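Local coordinates for protein glutathione synthetase-like effector 30 (Gpa-GSS30-apo) (Globodera pallida, PDB 5OET) that is a glutathione synthetase-like effector of a plant-parasitic nematode, probably descended from a housekeeping glutathione synthetase and turned to a new role, at residues M111-L114 against Y115-S119; Q352-F355 against T356-G359. All blocks are in the same frame, centred on the assembly; numbering follows the deposited sequence.

Contact 1 (M111-L114 against Y115-S119); sequences MLLL and YFRAS
Met111 and Tyr115 lie side by side one turn apart on helix 98-119, the methyl CE of Met111 resting 3.7 Å from Tyr115 CE2. The thioether chain is bent twice to get there, at chi2 (85°) and again at chi3. The same ring also turns an edge to the backbone: Met111 O sits in the ring plane, 3.2 Å from Tyr115 CD2. The backbone bond from Tyr115 N to Met111 O is weak. Leu113 and Arg117 repeat the side-by-side arrangement on another strip of the helix. Here Leu113 CD1 touches Arg117 NH2 at 3.5 Å, while Leu113 CB stands over one face of the guanidinium, offset toward its rim. This is the i to i+4 pattern of an alpha-helix, and beyond the weak first rung the backbone bonds follow the same spacing: Phe116 N to Leu112 O at 2.9 Å, Arg117 N to Leu113 O and Ala118 N to Leu114 O. At the C-terminal turn Ser119 OG bonds to Tyr115 O at 2.6 Å. Ser119 N grips that oxygen too, from the opposite face of the carbonyl plane. Farther out, Arg117 NH1 is held by Phe364 O and Ser119 OG also bonds to Ser346 OG. Met111 and Tyr115 pack on strands 160-173 and 179-188, whereas Leu113 and Phe116 meet Val490 of strand 490-504.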
loop_
_atom_site.group_PDB
_atom_site.type_symbol
_atom_site.label_atom_id
_atom_site.label_comp_id
_atom_site.label_asym_id
_atom_site.label_seq_id
_atom_site.Cartn_x
_atom_site.Cartn_y
_atom_site.Cartn_z
ATOM N N MET A 111 10.762 -12.473 28.743
ATOM C CA MET A 111 9.876 -13.478 28.174
ATOM C C MET A 111 10.577 -14.298 27.066
ATOM O O MET A 111 10.443 -15.526 27.010
ATOM C CB MET A 111 8.607 -12.818 27.642
ATOM C CG MET A 111 7.391 -13.701 27.798
ATOM S SD MET A 111 6.680 -13.524 29.436
ATOM C CE MET A 111 6.029 -15.201 29.651
ATOM N N LEU A 112 11.344 -13.630 26.203
ATOM C CA LEU A 112 12.161 -14.344 25.217
ATOM C C LEU A 112 13.212 -15.215 25.908
ATOM O O LEU A 112 13.357 -16.383 25.585
ATOM C CB LEU A 112 12.838 -13.372 24.253
ATOM C CG LEU A 112 11.947 -12.511 23.358
ATOM C CD1 LEU A 112 12.766 -11.492 22.579
ATOM C CD2 LEU A 112 11.165 -13.392 22.415
ATOM N N LEU A 113 13.918 -14.661 26.878
ATOM C CA LEU A 113 14.945 -15.428 27.575
ATOM C C LEU A 113 14.430 -16.694 28.241
ATOM O O LEU A 113 15.098 -17.692 28.210
ATOM C CB LEU A 113 15.699 -14.559 28.597
ATOM C CG LEU A 113 16.717 -13.548 28.059
ATOM C CD1 LEU A 113 17.497 -12.934 29.209
ATOM C CD2 LEU A 113 17.671 -14.198 27.059
ATOM N N LEU A 114 13.239 -16.663 28.828
ATOM C CA LEU A 114 12.669 -17.863 29.475
ATOM C C LEU A 114 12.353 -18.987 28.477
ATOM O O LEU A 114 12.677 -20.129 28.714
ATOM C CB LEU A 114 11.408 -17.494 30.246
ATOM C CG LEU A 114 10.535 -18.635 30.757
ATOM C CD1 LEU A 114 11.312 -19.502 31.724
ATOM C CD2 LEU A 114 9.284 -18.104 31.425
ATOM N N TYR A 115 11.680 -18.662 27.381
ATOM C CA TYR A 115 11.308 -19.664 26.398
ATOM C C TYR A 115 12.510 -20.135 25.579
ATOM O O TYR A 115 12.560 -21.295 25.172
ATOM C CB TYR A 115 10.197 -19.138 25.484
ATOM C CG TYR A 115 8.865 -19.143 26.161
ATOM C CD1 TYR A 115 8.104 -20.289 26.214
ATOM C CD2 TYR A 115 8.381 -18.005 26.777
ATOM C CE1 TYR A 115 6.882 -20.302 26.859
ATOM C CE2 TYR A 115 7.162 -17.998 27.431
ATOM C CZ TYR A 115 6.416 -19.145 27.467
ATOM O OH TYR A 115 5.215 -19.107 28.117
ATOM N N PHE A 116 13.481 -19.253 25.349
ATOM C CA PHE A 116 14.717 -19.644 24.689
ATOM C C PHE A 116 15.471 -20.690 25.493
ATOM O O PHE A 116 15.861 -21.700 24.959
ATOM C CB PHE A 116 15.610 -18.428 24.440
ATOM C CG PHE A 116 16.939 -18.778 23.843
ATOM C CD1 PHE A 116 16.995 -19.436 22.632
ATOM C CD2 PHE A 116 18.127 -18.484 24.503
ATOM C CE1 PHE A 116 18.214 -19.794 22.078
ATOM C CE2 PHE A 116 19.344 -18.813 23.949
ATOM C CZ PHE A 116 19.390 -19.476 22.737
ATOM N N ARG A 117 15.649 -20.437 26.780
ATOM C CA ARG A 117 16.385 -21.327 27.692
ATOM C C ARG A 117 15.663 -22.634 27.987
ATOM O O ARG A 117 16.294 -23.677 28.117
ATOM C CB ARG A 117 16.684 -20.600 28.992
ATOM C CG ARG A 117 17.697 -19.488 28.817
ATOM C CD ARG A 117 17.856 -18.643 30.079
ATOM N NE ARG A 117 18.625 -17.431 29.817
ATOM C CZ ARG A 117 18.954 -16.509 30.725
ATOM N NH1 ARG A 117 18.585 -16.633 32.000
ATOM N NH2 ARG A 117 19.662 -15.439 30.353
ATOM N N ALA A 118 14.346 -22.576 28.098
ATOM C CA ALA A 118 13.528 -23.789 28.138
ATOM C C ALA A 118 13.658 -24.624 26.865
ATOM O O ALA A 118 13.644 -25.841 26.927
ATOM C CB ALA A 118 12.080 -23.430 28.354
ATOM N N SER A 119 13.769 -23.957 25.721
ATOM C CA SER A 119 13.961 -24.619 24.425
ATOM C C SER A 119 15.341 -25.253 24.233
ATOM O O SER A 119 15.481 -26.199 23.465
ATOM C CB SER A 119 13.661 -23.642 23.289
ATOM O OG SER A 119 12.324 -23.181 23.394
#

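Contact 2 (Q352-F355 against T356-G359)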
loop_
_atom_site.group_PDB
_atom_site.type_symbol
_atom_site.label_atom_id
_atom_site.label_comp_id
_atom_site.label_asym_id
_atom_site.label_seq_id
_atom_site.Cartn_x
_atom_site.Cartn_y
_atom_site.Cartn_z
ATOM N N GLN A 352 2.948 -23.329 28.977
ATOM C CA GLN A 352 2.617 -22.020 29.503
ATOM C C GLN A 352 1.956 -22.177 30.863
ATOM O O GLN A 352 2.256 -21.444 31.804
ATOM C CB GLN A 352 1.716 -21.284 28.519
ATOM C CG GLN A 352 2.421 -20.946 27.203
ATOM C CD GLN A 352 1.472 -20.415 26.149
ATOM O OE1 GLN A 352 0.744 -19.457 26.381
ATOM N NE2 GLN A 352 1.487 -21.031 24.975
ATOM N N GLN A 353 1.082 -23.169 30.962
ATOM C CA GLN A 353 0.449 -23.533 32.223
ATOM C C GLN A 353 1.469 -24.096 33.206
ATOM O O GLN A 353 1.402 -23.790 34.391
ATOM C CB GLN A 353 -0.703 -24.523 31.974
ATOM C CG GLN A 353 -1.472 -24.973 33.210
ATOM C CD GLN A 353 -1.139 -26.386 33.648
ATOM O OE1 GLN A 353 -1.097 -27.304 32.833
ATOM N NE2 GLN A 353 -0.904 -26.569 34.940
ATOM N N VAL A 354 2.416 -24.898 32.723
ATOM C CA VAL A 354 3.500 -25.413 33.581
ATOM C C VAL A 354 4.378 -24.292 34.149
ATOM O O VAL A 354 4.824 -24.402 35.271
ATOM C CB VAL A 354 4.348 -26.513 32.878
ATOM C CG1 VAL A 354 5.614 -26.856 33.672
ATOM C CG2 VAL A 354 3.522 -27.783 32.672
ATOM N N PHE A 355 4.596 -23.211 33.409
ATOM C CA PHE A 355 5.389 -22.081 33.931
ATOM C C PHE A 355 4.724 -21.301 35.073
ATOM O O PHE A 355 5.397 -20.529 35.739
ATOM C CB PHE A 355 5.789 -21.100 32.810
ATOM C CG PHE A 355 6.931 -21.591 31.953
ATOM C CD1 PHE A 355 8.109 -22.031 32.524
ATOM C CD2 PHE A 355 6.828 -21.604 30.583
ATOM C CE1 PHE A 355 9.146 -22.475 31.741
ATOM C CE2 PHE A 355 7.876 -22.047 29.792
ATOM C CZ PHE A 355 9.033 -22.482 30.368
ATOM N N THR A 356 3.417 -21.489 35.280
ATOM C CA THR A 356 2.688 -20.861 36.389
ATOM C C THR A 356 2.823 -21.583 37.722
ATOM O O THR A 356 2.442 -21.039 38.743
ATOM C CB THR A 356 1.183 -20.678 36.067
ATOM O OG1 THR A 356 0.502 -21.946 36.036
ATOM C CG2 THR A 356 1.011 -19.936 34.745
ATOM N N LYS A 357 3.354 -22.802 37.703
ATOM C CA LYS A 357 3.659 -23.545 38.916
ATOM C C LYS A 357 4.903 -22.956 39.594
ATOM O O LYS A 357 5.795 -22.454 38.899
ATOM C CB LYS A 357 3.894 -25.030 38.595
ATOM C CG LYS A 357 2.643 -25.776 38.152
ATOM C CD LYS A 357 2.771 -27.293 38.309
ATOM C CE LYS A 357 3.437 -27.948 37.105
ATOM N NZ LYS A 357 4.073 -29.259 37.451
ATOM N N PRO A 358 4.976 -23.027 40.944
ATOM C CA PRO A 358 6.115 -22.477 41.705
ATOM C C PRO A 358 7.483 -23.044 41.292
ATOM O O PRO A 358 7.590 -24.238 41.007
ATOM C CB PRO A 358 5.803 -22.896 43.144
ATOM C CG PRO A 358 4.913 -24.087 43.002
ATOM C CD PRO A 358 4.043 -23.744 41.832
ATOM N N GLY A 359 8.503 -22.181 41.243
ATOM C CA GLY A 359 9.871 -22.575 40.867
ATOM C C GLY A 359 10.188 -22.670 39.377
ATOM O O GLY A 359 11.333 -22.496 38.982
#
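Thr356 closes back on Gln353 with both its hydroxyl and its amide, so that Gln353 O accepts two hydrogen bonds. Thr356 OG1 donates to Gln353 O at 2.6 Å, in the carbonyl plane and on a lone pair. Thr356 N approaches the same oxygen of Gln353 at 3.2 Å from above that plane, 64° out of it, with an N-H...O angle of 147°. A chi1 of 70° brings the hydroxyl to Gln353 O beside the amide bond, because it sets OG1 between the backbone N and the carbonyl carbon and swings it back toward Gln353. The methyl CG2 of Thr356 then goes beside the backbone N and packs 3.5 Å from Gln352 O. One residue on, Lys357 N donates a hydrogen bond to Val354 O at 3.3 Å, again from above the carbonyl plane, while Lys357 CB lies 3.5 Å from Val354 O.

Several other polar groups find partners elsewhere in the chain. Gln353 NE2 donates to Gly384 O, whereas Gln352 NE2 is bonded to Glu185 OE2. Around the turn, Phe355 O accepts from Gln381 NE2 and Lys357 O from Arg378 NH2, which ties the outgoing chain to helix 373-380 and the residue just past it; Thr356 OG1 has a further, weak bond with Gly384 N. The two amide bonds, from Thr356 N and Lys357 N, each span three residues, and the second closes a type I beta turn from Val354 to Lys357, which leads from helix 349-354 into the loop before helix 373-380.

In the fold
Contact 1 comes first along the chain, at the C-terminal end of helix 98-119, and contact 2 follows much later, where helix 349-354 gives way to a loop. Their centres are about 13 Å apart, yet they touch directly. Phe355 is the main bridge: its ring meets that of Tyr115 edge-to-face, and it packs on Leu114 and Ala118 as well. Gln352 adds a contact to the tyrosine, with its CG 3.5 Å from Tyr115 OH. Helix 98-119 packs on the large mixed sheet with some side chains and on 352-355 with others, and Gln352 also reaches that sheet at Glu185, joining distant parts of the chain within the glutathione synthetase-like fold.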